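Local coordinates for PurR transcriptional regulator (Vibrio parahaemolyticus, PDB 3D8U), which probably acts as a DNA-binding transcription regulator of the LacI/PurR family, with a two-lobed effector-binding core of the periplasmic binding protein type, at residues V102-V107 with Q136-G141; C111-I116 with M146-L151; K121-I126 with L182-C187; I126-N131 with L157-A162. All coordinates share one frame; numbering follows the deposited sequence.

Interaction 1 of 4, residues V102-V107 with Q136-G141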
loop_
_atom_site.group_PDB
_atom_site.type_symbol
_atom_site.label_atom_id
_atom_site.label_comp_id
_atom_site.label_asym_id
_atom_site.label_seq_id
_atom_site.Cartn_x
_atom_site.Cartn_y
_atom_site.Cartn_z
ATOM N N VAL B 102 -0.857 -16.570 9.745
ATOM C CA VAL B 102 -1.687 -16.359 10.915
ATOM C C VAL B 102 -2.951 -17.177 10.737
ATOM O O VAL B 102 -3.252 -17.639 9.638
ATOM C CB VAL B 102 -2.010 -14.862 11.208
ATOM C CG1 VAL B 102 -0.812 -13.985 10.935
ATOM C CG2 VAL B 102 -3.208 -14.381 10.422
ATOM N N ASP B 103 -3.664 -17.380 11.836
ATOM C CA ASP B 103 -4.952 -18.009 11.810
ATOM C C ASP B 103 -5.998 -16.905 11.862
ATOM O O ASP B 103 -6.294 -16.334 12.909
ATOM C CB ASP B 103 -5.073 -18.991 12.979
ATOM C CG ASP B 103 -6.504 -19.408 13.263
ATOM O OD1 ASP B 103 -6.667 -20.308 14.094
ATOM O OD2 ASP B 103 -7.469 -18.842 12.692
ATOM N N HIS B 104 -6.578 -16.626 10.709
ATOM C CA HIS B 104 -7.497 -15.510 10.572
ATOM C C HIS B 104 -8.825 -15.767 11.265
ATOM O O HIS B 104 -9.502 -14.819 11.707
ATOM C CB HIS B 104 -7.687 -15.205 9.109
ATOM C CG HIS B 104 -6.457 -14.668 8.458
ATOM N ND1 HIS B 104 -6.099 -13.335 8.522
ATOM C CD2 HIS B 104 -5.489 -15.284 7.736
ATOM C CE1 HIS B 104 -4.978 -13.147 7.850
ATOM N NE2 HIS B 104 -4.586 -14.314 7.363
ATOM N N PHE B 105 -9.171 -17.047 11.385
ATOM C CA PHE B 105 -10.407 -17.447 12.031
ATOM C C PHE B 105 -10.434 -16.920 13.452
ATOM O O PHE B 105 -11.403 -16.259 13.833
ATOM C CB PHE B 105 -10.522 -18.971 12.006
ATOM C CG PHE B 105 -11.787 -19.512 12.567
ATOM C CD1 PHE B 105 -12.905 -19.657 11.769
ATOM C CD2 PHE B 105 -11.850 -19.941 13.881
ATOM C CE1 PHE B 105 -14.095 -20.198 12.294
ATOM C CE2 PHE B 105 -13.026 -20.490 14.413
ATOM C CZ PHE B 105 -14.141 -20.619 13.618
ATOM N N GLU B 106 -9.367 -17.179 14.224
ATOM C CA GLU B 106 -9.318 -16.704 15.600
ATOM C C GLU B 106 -9.448 -15.191 15.593
ATOM O O GLU B 106 -10.171 -14.607 16.393
ATOM C CB GLU B 106 -8.046 -17.166 16.331
ATOM C CG GLU B 106 -7.963 -16.741 17.830
ATOM C CD GLU B 106 -9.157 -17.261 18.705
ATOM O OE1 GLU B 106 -10.063 -16.448 19.062
ATOM O OE2 GLU B 106 -9.212 -18.477 19.036
ATOM N N VAL B 107 -8.763 -14.555 14.657
ATOM C CA VAL B 107 -8.833 -13.130 14.579
ATOM C C VAL B 107 -10.276 -12.675 14.439
ATOM O O VAL B 107 -10.704 -11.811 15.207
ATOM C CB VAL B 107 -7.986 -12.538 13.441
ATOM C CG1 VAL B 107 -8.182 -11.021 13.392
ATOM C CG2 VAL B 107 -6.503 -12.879 13.646
ATOM N N GLN B 136 -12.621 -15.815 3.776
ATOM C CA GLN B 136 -13.585 -16.844 4.188
ATOM C C GLN B 136 -13.360 -17.339 5.620
ATOM O O GLN B 136 -14.313 -17.618 6.356
ATOM C CB GLN B 136 -13.643 -18.006 3.200
ATOM C CG GLN B 136 -15.021 -18.735 3.202
ATOM C CD GLN B 136 -16.026 -18.252 2.095
ATOM O OE1 GLN B 136 -16.858 -19.050 1.611
ATOM N NE2 GLN B 136 -15.932 -16.965 1.685
ATOM N N ARG B 137 -12.093 -17.408 6.009
ATOM C CA ARG B 137 -11.706 -17.748 7.359
ATOM C C ARG B 137 -12.069 -16.674 8.361
ATOM O O ARG B 137 -12.342 -16.984 9.497
ATOM C CB ARG B 137 -10.229 -17.991 7.401
ATOM C CG ARG B 137 -9.812 -19.375 6.927
ATOM C CD ARG B 137 -9.487 -20.263 8.092
ATOM N NE ARG B 137 -10.538 -21.261 8.222
ATOM C CZ ARG B 137 -10.783 -22.014 9.292
ATOM N NH1 ARG B 137 -10.063 -21.914 10.401
ATOM N NH2 ARG B 137 -11.780 -22.877 9.238
ATOM N N GLN B 138 -12.082 -15.416 7.953
ATOM C CA GLN B 138 -12.495 -14.323 8.839
ATOM C C GLN B 138 -14.015 -14.268 8.975
ATOM O O GLN B 138 -14.526 -14.027 10.061
ATOM C CB GLN B 138 -12.025 -12.957 8.325
ATOM C CG GLN B 138 -10.627 -12.911 7.755
ATOM C CD GLN B 138 -10.283 -11.546 7.194
ATOM O OE1 GLN B 138 -9.443 -10.830 7.750
ATOM N NE2 GLN B 138 -10.932 -11.165 6.095
ATOM N N LEU B 139 -14.722 -14.466 7.863
ATOM C CA LEU B 139 -16.185 -14.484 7.832
ATOM C C LEU B 139 -16.643 -15.529 8.791
ATOM O O LEU B 139 -17.451 -15.277 9.671
ATOM C CB LEU B 139 -16.686 -14.916 6.460
ATOM C CG LEU B 139 -17.808 -14.187 5.721
ATOM C CD1 LEU B 139 -18.766 -15.180 5.179
ATOM C CD2 LEU B 139 -18.545 -13.212 6.585
ATOM N N HIS B 140 -16.088 -16.718 8.604
ATOM C CA HIS B 140 -16.411 -17.864 9.409
ATOM C C HIS B 140 -16.101 -17.559 10.853
ATOM O O HIS B 140 -16.891 -17.881 11.742
ATOM C CB HIS B 140 -15.587 -19.044 8.957
ATOM C CG HIS B 140 -16.128 -19.719 7.746
ATOM N ND1 HIS B 140 -15.349 -20.493 6.916
ATOM C CD2 HIS B 140 -17.377 -19.762 7.235
ATOM C CE1 HIS B 140 -16.095 -20.990 5.948
ATOM N NE2 HIS B 140 -17.332 -20.565 6.121
ATOM N N GLY B 141 -14.959 -16.924 11.089
ATOM C CA GLY B 141 -14.588 -16.582 12.443
ATOM C C GLY B 141 -15.709 -15.769 13.025
ATOM O O GLY B 141 -16.111 -15.967 14.150
#
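The phenyl ring of Phe105 lies over Gly141, whose CA sits above one face and 3.9 Å from the ring centroid, a CH-pi contact. Phe105 CG is anti to the backbone N (chi1 -176°), which swings the ring across to helix 133-148. His140 CB meets the ring at its edge, in plane, 3.8 Å from Phe105 CE1. The Arg137 guanidinium covers the root of the same side chain. Its NH1 is 3.4 Å from Phe105 CB, and Phe105 CD1 stands over one guanidinium face. The two planes are only 23° apart. This is where the first turn of helix 104-117 packs against helix 133-148, two helices of the periplasmic-binding-protein-like fold. Asp103 is the N-cap of helix 104-117. Its OD2 accepts from Glu106 N at 3.0 Å, met from above the carboxylate plane. The backbones come close, with CA atoms of Phe105 and Gly141 4.3 Å apart. Phe105 CA also makes a CH...O contact to Arg137 O. On the other flank His104 CB packs against Gln138 CG at 4.0 Å, while Val102 CG2 covers one face of the His104 ring. Glu90 accepts a hydrogen bond from His104 N and touches the Arg137 side chain.

Interaction 2 of 4, residues C111-I116 with M146-L151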
loop_
_atom_site.group_PDB
_atom_site.type_symbol
_atom_site.label_atom_id
_atom_site.label_comp_id
_atom_site.label_asym_id
_atom_site.label_seq_id
_atom_site.Cartn_x
_atom_site.Cartn_y
_atom_site.Cartn_z
ATOM N N CYS B 111 -11.983 -10.790 17.669
ATOM C CA CYS B 111 -12.535 -9.497 17.379
ATOM C C CYS B 111 -14.027 -9.487 17.538
ATOM O O CYS B 111 -14.609 -8.477 17.932
ATOM C CB CYS B 111 -12.202 -9.090 15.953
ATOM S SG CYS B 111 -10.501 -8.708 15.817
ATOM N N THR B 112 -14.691 -10.578 17.196
ATOM C CA THR B 112 -16.102 -10.435 17.300
ATOM C C THR B 112 -16.653 -10.742 18.676
ATOM O O THR B 112 -17.623 -10.115 19.073
ATOM C CB THR B 112 -16.906 -10.874 16.074
ATOM O OG1 THR B 112 -18.189 -11.317 16.501
ATOM C CG2 THR B 112 -16.228 -11.930 15.270
ATOM N N ARG B 113 -15.983 -11.581 19.467
ATOM C CA ARG B 113 -16.411 -11.742 20.876
ATOM C C ARG B 113 -16.267 -10.383 21.568
ATOM O O ARG B 113 -17.048 -10.045 22.462
ATOM C CB ARG B 113 -15.569 -12.741 21.660
ATOM C CG ARG B 113 -15.586 -14.153 21.205
ATOM C CD ARG B 113 -15.055 -15.068 22.343
ATOM N NE ARG B 113 -14.770 -16.427 21.875
ATOM C CZ ARG B 113 -14.397 -17.461 22.638
ATOM N NH1 ARG B 113 -14.255 -17.351 23.969
ATOM N NH2 ARG B 113 -14.153 -18.633 22.052
ATOM N N HIS B 114 -15.271 -9.611 21.145
ATOM C CA HIS B 114 -15.031 -8.345 21.777
ATOM C C HIS B 114 -16.295 -7.479 21.736
ATOM O O HIS B 114 -16.843 -7.165 22.784
ATOM C CB HIS B 114 -13.821 -7.647 21.158
ATOM C CG HIS B 114 -13.587 -6.262 21.686
ATOM N ND1 HIS B 114 -13.610 -5.960 23.032
ATOM C CD2 HIS B 114 -13.323 -5.099 21.051
ATOM C CE1 HIS B 114 -13.384 -4.672 23.204
ATOM N NE2 HIS B 114 -13.213 -4.127 22.015
ATOM N N LEU B 115 -16.766 -7.133 20.537
ATOM C CA LEU B 115 -18.050 -6.436 20.348
ATOM C C LEU B 115 -19.170 -7.011 21.237
ATOM O O LEU B 115 -19.874 -6.280 21.946
ATOM C CB LEU B 115 -18.490 -6.544 18.891
ATOM C CG LEU B 115 -17.630 -5.834 17.827
ATOM C CD1 LEU B 115 -18.114 -6.098 16.440
ATOM C CD2 LEU B 115 -17.567 -4.350 18.024
ATOM N N ILE B 116 -19.324 -8.328 21.213
ATOM C CA ILE B 116 -20.289 -8.957 22.055
ATOM C C ILE B 116 -19.974 -8.786 23.552
ATOM O O ILE B 116 -20.846 -8.348 24.311
ATOM C CB ILE B 116 -20.462 -10.431 21.680
ATOM C CG1 ILE B 116 -20.718 -10.559 20.180
ATOM C CG2 ILE B 116 -21.616 -11.061 22.460
ATOM C CD1 ILE B 116 -20.685 -11.988 19.654
HETATM N N MSE B 146 -20.973 -15.179 16.460
HETATM C CA MSE B 146 -22.399 -14.832 16.510
HETATM C C MSE B 146 -23.241 -16.024 16.954
HETATM O O MSE B 146 -23.896 -15.996 18.006
HETATM C CB MSE B 146 -22.885 -14.361 15.160
HETATM C CG MSE B 146 -22.170 -13.189 14.602
HETATM SE SE MSE B 146 -22.401 -11.561 15.657
HETATM C CE MSE B 146 -24.239 -11.078 15.191
ATOM N N ILE B 147 -23.215 -17.078 16.144
ATOM C CA ILE B 147 -24.001 -18.285 16.415
ATOM C C ILE B 147 -23.817 -18.784 17.851
ATOM O O ILE B 147 -24.801 -18.950 18.554
ATOM C CB ILE B 147 -23.731 -19.409 15.371
ATOM C CG1 ILE B 147 -23.867 -18.842 13.956
ATOM C CG2 ILE B 147 -24.718 -20.504 15.534
ATOM C CD1 ILE B 147 -23.246 -19.680 12.868
ATOM N N GLU B 148 -22.563 -18.972 18.277
ATOM C CA GLU B 148 -22.196 -19.360 19.652
ATOM C C GLU B 148 -22.959 -18.552 20.697
ATOM O O GLU B 148 -23.267 -19.071 21.754
ATOM C CB GLU B 148 -20.683 -19.204 19.843
ATOM C CG GLU B 148 -20.117 -19.400 21.248
ATOM C CD GLU B 148 -18.568 -19.485 21.280
ATOM O OE1 GLU B 148 -18.085 -20.555 21.709
ATOM O OE2 GLU B 148 -17.836 -18.509 20.892
ATOM N N ASN B 149 -23.297 -17.303 20.387
ATOM C CA ASN B 149 -24.125 -16.489 21.283
ATOM C C ASN B 149 -25.639 -16.354 20.925
ATOM O O ASN B 149 -26.307 -15.452 21.432
ATOM C CB ASN B 149 -23.495 -15.094 21.481
ATOM C CG ASN B 149 -22.165 -15.133 22.262
ATOM O OD1 ASN B 149 -21.082 -15.312 21.692
ATOM N ND2 ASN B 149 -22.252 -14.917 23.567
ATOM N N TYR B 150 -26.184 -17.260 20.105
ATOM C CA TYR B 150 -27.570 -17.164 19.566
ATOM C C TYR B 150 -27.828 -15.893 18.788
ATOM O O TYR B 150 -28.946 -15.445 18.665
ATOM C CB TYR B 150 -28.630 -17.275 20.644
ATOM C CG TYR B 150 -28.500 -18.495 21.474
ATOM C CD1 TYR B 150 -27.552 -18.547 22.492
ATOM C CD2 TYR B 150 -29.323 -19.604 21.266
ATOM C CE1 TYR B 150 -27.404 -19.671 23.287
ATOM C CE2 TYR B 150 -29.191 -20.742 22.056
ATOM C CZ TYR B 150 -28.213 -20.770 23.072
ATOM O OH TYR B 150 -28.011 -21.874 23.890
ATOM N N LEU B 151 -26.786 -15.293 18.264
ATOM C CA LEU B 151 -26.988 -14.111 17.468
ATOM C C LEU B 151 -27.074 -14.602 16.044
ATOM O O LEU B 151 -26.441 -15.605 15.699
ATOM C CB LEU B 151 -25.838 -13.153 17.689
ATOM C CG LEU B 151 -26.024 -12.090 18.780
ATOM C CD1 LEU B 151 -26.875 -12.537 19.927
ATOM C CD2 LEU B 151 -24.658 -11.592 19.257
#
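Ile116 has the largest share of the buried surface in this contact, and it packs between helix 104-117 and the C-terminal end of helix 133-148. Both helices belong to the periplasmic-binding-protein-like fold, and the second ends here in a Schellman motif. Tyr150, with positive phi, is the C-prime residue. Tyr150 N bonds Ile147 O, and Leu151 N bonds Met146 O. The reversal at Tyr150 brings Leu151 round to Ile116. Asn149, just before it, also faces Ile116.

Ile116 CG1 stands anti to the carbonyl carbon (chi1 -51°), and the chain then runs on extended to CD1. CD1 meets Leu151 CD2 tip to tip at 4.0 Å. The CG2 branch lies across the Asn149 side chain, 4.1 Å from Asn149 CG. Met146, a selenomethionine, closes the inner side. Its SE is 4.4 Å from Ile116 CD1 and 4.3 Å from Thr112 OG1. Deeper in, Met146 touches Val123 of strand 123-128, and Thr112 touches Trp142 and Ala145 of helix 133-148. The packing is therefore continuous with the sheet below.

Arg113 and Glu148 lie at the solvent-exposed border. Both chains are extended and make a long salt bridge. Its attraction is one of charge, because no N-H points at the oxygen. The carboxylate is turned almost perpendicular to the guanidinium, at 89°. Glu148 OE2 sits over one face of the guanidinium, 3.8 Å from Arg113 NE.

Interaction 3 of 4, residues K121-I126 with L182-C187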
loop_
_atom_site.group_PDB
_atom_site.type_symbol
_atom_site.label_atom_id
_atom_site.label_comp_id
_atom_site.label_asym_id
_atom_site.label_seq_id
_atom_site.Cartn_x
_atom_site.Cartn_y
_atom_site.Cartn_z
ATOM N N LYS B 121 -24.313 -6.153 20.306
ATOM C CA LYS B 121 -24.741 -7.474 19.902
ATOM C C LYS B 121 -25.299 -7.597 18.468
ATOM O O LYS B 121 -25.756 -8.693 18.080
ATOM C CB LYS B 121 -25.725 -8.049 20.950
ATOM C CG LYS B 121 -25.053 -8.309 22.325
ATOM C CD LYS B 121 -26.013 -8.798 23.378
ATOM C CE LYS B 121 -25.308 -9.782 24.301
ATOM N NZ LYS B 121 -26.184 -10.950 24.766
ATOM N N ASN B 122 -25.328 -6.529 17.671
ATOM C CA ASN B 122 -25.795 -6.817 16.316
ATOM C C ASN B 122 -24.974 -6.333 15.175
ATOM O O ASN B 122 -25.258 -5.327 14.547
ATOM C CB ASN B 122 -27.323 -6.754 16.091
ATOM C CG ASN B 122 -27.909 -5.450 16.440
ATOM O OD1 ASN B 122 -28.949 -5.383 17.108
ATOM N ND2 ASN B 122 -27.264 -4.381 15.988
ATOM N N VAL B 123 -23.990 -7.178 14.899
ATOM C CA VAL B 123 -22.810 -6.844 14.181
ATOM C C VAL B 123 -23.010 -7.185 12.744
ATOM O O VAL B 123 -23.517 -8.230 12.437
ATOM C CB VAL B 123 -21.644 -7.703 14.700
ATOM C CG1 VAL B 123 -20.328 -7.187 14.160
ATOM C CG2 VAL B 123 -21.619 -7.708 16.204
ATOM N N GLY B 124 -22.598 -6.289 11.866
ATOM C CA GLY B 124 -22.515 -6.597 10.461
ATOM C C GLY B 124 -21.061 -6.842 10.133
ATOM O O GLY B 124 -20.154 -6.515 10.923
ATOM N N PHE B 125 -20.830 -7.407 8.958
ATOM C CA PHE B 125 -19.472 -7.674 8.496
ATOM C C PHE B 125 -19.279 -7.131 7.093
ATOM O O PHE B 125 -20.112 -7.366 6.211
ATOM C CB PHE B 125 -19.268 -9.190 8.473
ATOM C CG PHE B 125 -17.899 -9.629 8.062
ATOM C CD1 PHE B 125 -16.900 -9.822 9.020
ATOM C CD2 PHE B 125 -17.615 -9.907 6.725
ATOM C CE1 PHE B 125 -15.623 -10.279 8.651
ATOM C CE2 PHE B 125 -16.329 -10.363 6.334
ATOM C CZ PHE B 125 -15.337 -10.545 7.297
ATOM N N ILE B 126 -18.178 -6.450 6.856
ATOM C CA ILE B 126 -17.869 -6.093 5.501
ATOM C C ILE B 126 -16.457 -6.556 5.213
ATOM O O ILE B 126 -15.536 -6.192 5.932
ATOM C CB ILE B 126 -17.978 -4.581 5.300
ATOM C CG1 ILE B 126 -19.401 -4.098 5.571
ATOM C CG2 ILE B 126 -17.624 -4.217 3.900
ATOM C CD1 ILE B 126 -19.465 -2.604 5.881
ATOM N N LEU B 182 -28.876 -2.497 13.178
ATOM C CA LEU B 182 -27.409 -2.690 13.097
ATOM C C LEU B 182 -26.725 -1.765 14.055
ATOM O O LEU B 182 -27.120 -0.619 14.135
ATOM C CB LEU B 182 -26.912 -2.366 11.703
ATOM C CG LEU B 182 -25.389 -2.340 11.570
ATOM C CD1 LEU B 182 -24.888 -3.727 11.271
ATOM C CD2 LEU B 182 -24.920 -1.387 10.486
ATOM N N ASN B 183 -25.716 -2.237 14.780
ATOM C CA ASN B 183 -25.031 -1.377 15.742
ATOM C C ASN B 183 -23.542 -1.644 16.002
ATOM O O ASN B 183 -22.962 -1.070 16.912
ATOM C CB ASN B 183 -25.808 -1.301 17.052
ATOM C CG ASN B 183 -25.632 -2.515 17.921
ATOM O OD1 ASN B 183 -24.693 -3.275 17.777
ATOM N ND2 ASN B 183 -26.536 -2.688 18.852
ATOM N N ALA B 184 -22.937 -2.525 15.217
ATOM C CA ALA B 184 -21.472 -2.576 15.101
ATOM C C ALA B 184 -21.014 -3.152 13.738
ATOM O O ALA B 184 -21.802 -3.813 13.028
ATOM C CB ALA B 184 -20.859 -3.350 16.253
ATOM N N LEU B 185 -19.752 -2.929 13.399
ATOM C CA LEU B 185 -19.223 -3.458 12.168
ATOM C C LEU B 185 -17.900 -4.175 12.338
ATOM O O LEU B 185 -17.015 -3.679 13.050
ATOM C CB LEU B 185 -19.004 -2.299 11.219
ATOM C CG LEU B 185 -19.799 -2.131 9.938
ATOM C CD1 LEU B 185 -21.136 -2.769 10.041
ATOM C CD2 LEU B 185 -19.919 -0.633 9.663
ATOM N N VAL B 186 -17.738 -5.325 11.684
ATOM C CA VAL B 186 -16.409 -5.937 11.590
ATOM C C VAL B 186 -15.932 -5.699 10.175
ATOM O O VAL B 186 -16.569 -6.130 9.234
ATOM C CB VAL B 186 -16.412 -7.471 11.805
ATOM C CG1 VAL B 186 -15.006 -8.023 11.689
ATOM C CG2 VAL B 186 -17.002 -7.857 13.134
ATOM N N CYS B 187 -14.815 -5.031 10.009
ATOM C CA CYS B 187 -14.275 -4.830 8.691
ATOM C C CYS B 187 -13.060 -5.700 8.452
ATOM O O CYS B 187 -12.114 -5.725 9.282
ATOM C CB CYS B 187 -13.839 -3.392 8.560
ATOM S SG CYS B 187 -15.213 -2.321 8.728
#
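Val123 and Val186 meet through methyl groups, Val123 CG1 to Val186 CG2 at 3.5 Å. Beside them Val186 CB approaches Phe125 CD1 at 3.7 Å. Phe125 CG is anti to the backbone N (chi1 -178°), which carries the ring over to Val186, where the two side chains meet at a slant. On the opposite face of the sheet Ile126 CD1 lies 4.1 Å from Leu185 CG, and Leu182 CD1 reaches back to Gly124 N.

The backbone sets these pairings. Strands 123-128 and 184-187 run parallel. Gly124 N gives a hydrogen bond to Ala184 O (2.8 Å), and Gly124 O accepts from Val186 N (2.8 Å). Ile126 N then bonds Val186 O (2.9 Å), nearly in line with the carbonyl. Gly124 thus uses both its N-H and its C=O on the neighbouring strand.

At the entrance to the strands, Asn183 N donates to Asn122 O at 3.1 Å. Asn183 OD1 takes a weak bond from Asn122 N in return. The two side chains cross at about a right angle, and Asn122 ND2 finds its acceptor in Ser181 O.

Further out, strand 184-187 is followed in the sheet by strand 212-215, and strand 123-128 by strand 156-159. The pair is therefore the centre of this four-stranded parallel sheet. Helix 133-148 covers the face of Val123, Phe125 and Val186, with Trp142 touching all three, together with Leu115 of helix 104-117, which touches Val123 and Val186. Helices 165-178 and 190-203 cover the other face, touching Leu185 and Ile126.

Interaction 4 of 4, residues I126-N131 with L157-A162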
loop_
_atom_site.group_PDB
_atom_site.type_symbol
_atom_site.label_atom_id
_atom_site.label_comp_id
_atom_site.label_asym_id
_atom_site.label_seq_id
_atom_site.Cartn_x
_atom_site.Cartn_y
_atom_site.Cartn_z
ATOM N N ILE B 126 -18.178 -6.450 6.856
ATOM C CA ILE B 126 -17.869 -6.093 5.501
ATOM C C ILE B 126 -16.457 -6.556 5.213
ATOM O O ILE B 126 -15.536 -6.192 5.932
ATOM C CB ILE B 126 -17.978 -4.581 5.300
ATOM C CG1 ILE B 126 -19.401 -4.098 5.571
ATOM C CG2 ILE B 126 -17.624 -4.217 3.900
ATOM C CD1 ILE B 126 -19.465 -2.604 5.881
ATOM N N GLY B 127 -16.279 -7.345 4.161
ATOM C CA GLY B 127 -14.928 -7.739 3.743
ATOM C C GLY B 127 -14.686 -7.848 2.247
ATOM O O GLY B 127 -15.633 -7.912 1.461
ATOM N N ALA B 128 -13.423 -7.875 1.833
ATOM C CA ALA B 128 -13.147 -8.052 0.408
ATOM C C ALA B 128 -12.078 -9.054 0.054
ATOM O O ALA B 128 -11.500 -9.712 0.910
ATOM C CB ALA B 128 -12.843 -6.744 -0.228
ATOM N N ARG B 129 -11.787 -9.107 -1.242
ATOM C CA ARG B 129 -11.083 -10.228 -1.895
ATOM C C ARG B 129 -11.538 -11.546 -1.274
ATOM O O ARG B 129 -10.740 -12.352 -0.825
ATOM C CB ARG B 129 -9.549 -10.050 -2.007
ATOM C CG ARG B 129 -8.880 -9.173 -0.978
ATOM C CD ARG B 129 -8.653 -9.900 0.335
ATOM N NE ARG B 129 -7.326 -10.527 0.418
ATOM C CZ ARG B 129 -7.033 -11.562 1.210
ATOM N NH1 ARG B 129 -7.978 -12.104 1.992
ATOM N NH2 ARG B 129 -5.796 -12.069 1.209
ATOM N N GLY B 130 -12.861 -11.720 -1.284
ATOM C CA GLY B 130 -13.546 -12.821 -0.638
ATOM C C GLY B 130 -13.764 -14.031 -1.514
ATOM O O GLY B 130 -14.631 -14.868 -1.228
ATOM N N ASN B 131 -12.992 -14.104 -2.591
ATOM C CA ASN B 131 -12.858 -15.321 -3.372
ATOM C C ASN B 131 -11.481 -15.907 -3.038
ATOM O O ASN B 131 -11.217 -17.083 -3.311
ATOM C CB ASN B 131 -13.020 -15.056 -4.885
ATOM C CG ASN B 131 -14.366 -14.326 -5.259
ATOM O OD1 ASN B 131 -14.751 -14.297 -6.436
ATOM N ND2 ASN B 131 -15.051 -13.730 -4.272
ATOM N N LEU B 157 -21.439 -8.419 3.918
ATOM C CA LEU B 157 -21.180 -8.128 2.516
ATOM C C LEU B 157 -19.774 -8.501 2.156
ATOM O O LEU B 157 -18.836 -8.056 2.846
ATOM C CB LEU B 157 -21.301 -6.634 2.267
ATOM C CG LEU B 157 -22.522 -6.014 1.630
ATOM C CD1 LEU B 157 -23.701 -6.969 1.621
ATOM C CD2 LEU B 157 -22.855 -4.769 2.429
ATOM N N THR B 158 -19.589 -9.258 1.074
ATOM C CA THR B 158 -18.222 -9.470 0.572
ATOM C C THR B 158 -18.074 -9.179 -0.920
ATOM O O THR B 158 -19.037 -9.306 -1.668
ATOM C CB THR B 158 -17.730 -10.878 0.873
ATOM O OG1 THR B 158 -18.709 -11.822 0.436
ATOM C CG2 THR B 158 -17.494 -11.066 2.378
ATOM N N THR B 159 -16.893 -8.761 -1.365
ATOM C CA THR B 159 -16.647 -8.705 -2.810
ATOM C C THR B 159 -15.399 -9.452 -3.181
ATOM O O THR B 159 -14.492 -9.644 -2.373
ATOM C CB THR B 159 -16.521 -7.269 -3.386
ATOM O OG1 THR B 159 -15.361 -6.616 -2.851
ATOM C CG2 THR B 159 -17.772 -6.434 -3.088
ATOM N N HIS B 160 -15.355 -9.879 -4.426
ATOM C CA HIS B 160 -14.143 -10.463 -4.981
ATOM C C HIS B 160 -13.124 -9.337 -5.203
ATOM O O HIS B 160 -11.921 -9.574 -5.247
ATOM C CB HIS B 160 -14.458 -11.265 -6.266
ATOM C CG HIS B 160 -15.438 -10.604 -7.206
ATOM N ND1 HIS B 160 -15.457 -10.866 -8.565
ATOM C CD2 HIS B 160 -16.434 -9.701 -6.989
ATOM C CE1 HIS B 160 -16.415 -10.156 -9.139
ATOM N NE2 HIS B 160 -17.016 -9.432 -8.209
ATOM N N GLU B 161 -13.622 -8.103 -5.280
ATOM C CA GLU B 161 -12.766 -6.938 -5.449
ATOM C C GLU B 161 -11.830 -6.622 -4.282
ATOM O O GLU B 161 -11.848 -7.296 -3.257
ATOM C CB GLU B 161 -13.591 -5.724 -5.837
ATOM C CG GLU B 161 -13.511 -5.483 -7.337
ATOM C CD GLU B 161 -14.808 -4.937 -7.905
ATOM O OE1 GLU B 161 -15.297 -5.506 -8.905
ATOM O OE2 GLU B 161 -15.344 -3.950 -7.340
ATOM N N ALA B 162 -11.004 -5.594 -4.470
ATOM C CA ALA B 162 -10.005 -5.193 -3.479
ATOM C C ALA B 162 -10.617 -4.209 -2.489
ATOM O O ALA B 162 -11.586 -3.513 -2.835
ATOM C CB ALA B 162 -8.790 -4.597 -4.159
#
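Asn131 holds CG anti to its carbonyl carbon (chi1 -55°), and His160 holds CG between its backbone N and carbonyl carbon (chi1 42°). The two side chains therefore lie side by side and point the same way. Amide and ring planes are nearly parallel, 10° apart, and the amide rests against His160 CB. Deeper in, Ala128 CB packs against Thr159 OG1 at 3.6 Å. Thr158 CG2, on the other face of the sheet, lies 3.8 Å from Gly127 O.

The strands are parallel and joined at Gly127. Its N donates to Leu157 O at 3.0 Å, almost straight along the carbonyl direction. Its O accepts from Thr159 N at 3.2 Å, in the carbonyl plane. Past Ala128 the chain bends at Arg129, which has positive phi. Two successive N-H groups face the other segment here. Arg129 N bonds Glu161 O at 2.7 Å, and Gly130 N bonds Thr159 O at 2.9 Å. The loops that leave the strand ends are thus tied to each other.

The Arg129 side chain leads the other way. It touches Glu15, and its NH2 makes a weak hydrogen bond to Tyr43 OH. Helix 133-148 links the two strands, so the contact closes a beta-alpha-beta crossover of the periplasmic-binding-protein-like fold, with strand 156-159 outermost in its sheet.

How the interactions relate
All four contacts belong to one lobe of the protein. Helix 104-117, strand 123-128, helix 133-148, strand 156-159 and strand 184-187 follow in that order along the chain. Interactions 1 and 2 join the same two helices, with centres about 14 Å apart. Interactions 3 and 4 share Ile126 and lie on the two sides of strand 123-128. Interaction 4 is nested in the loop closed by interaction 3. Interactions 2 and 3 have centres about 10 Å apart and touch through Leu115 on Val123. Leu139 on Phe125 joins interactions 1 and 3. Interactions 2 and 4 do not touch. Interactions 1 and 2 thus pair two helices over one face of the parallel sheet that interactions 3 and 4 hold together.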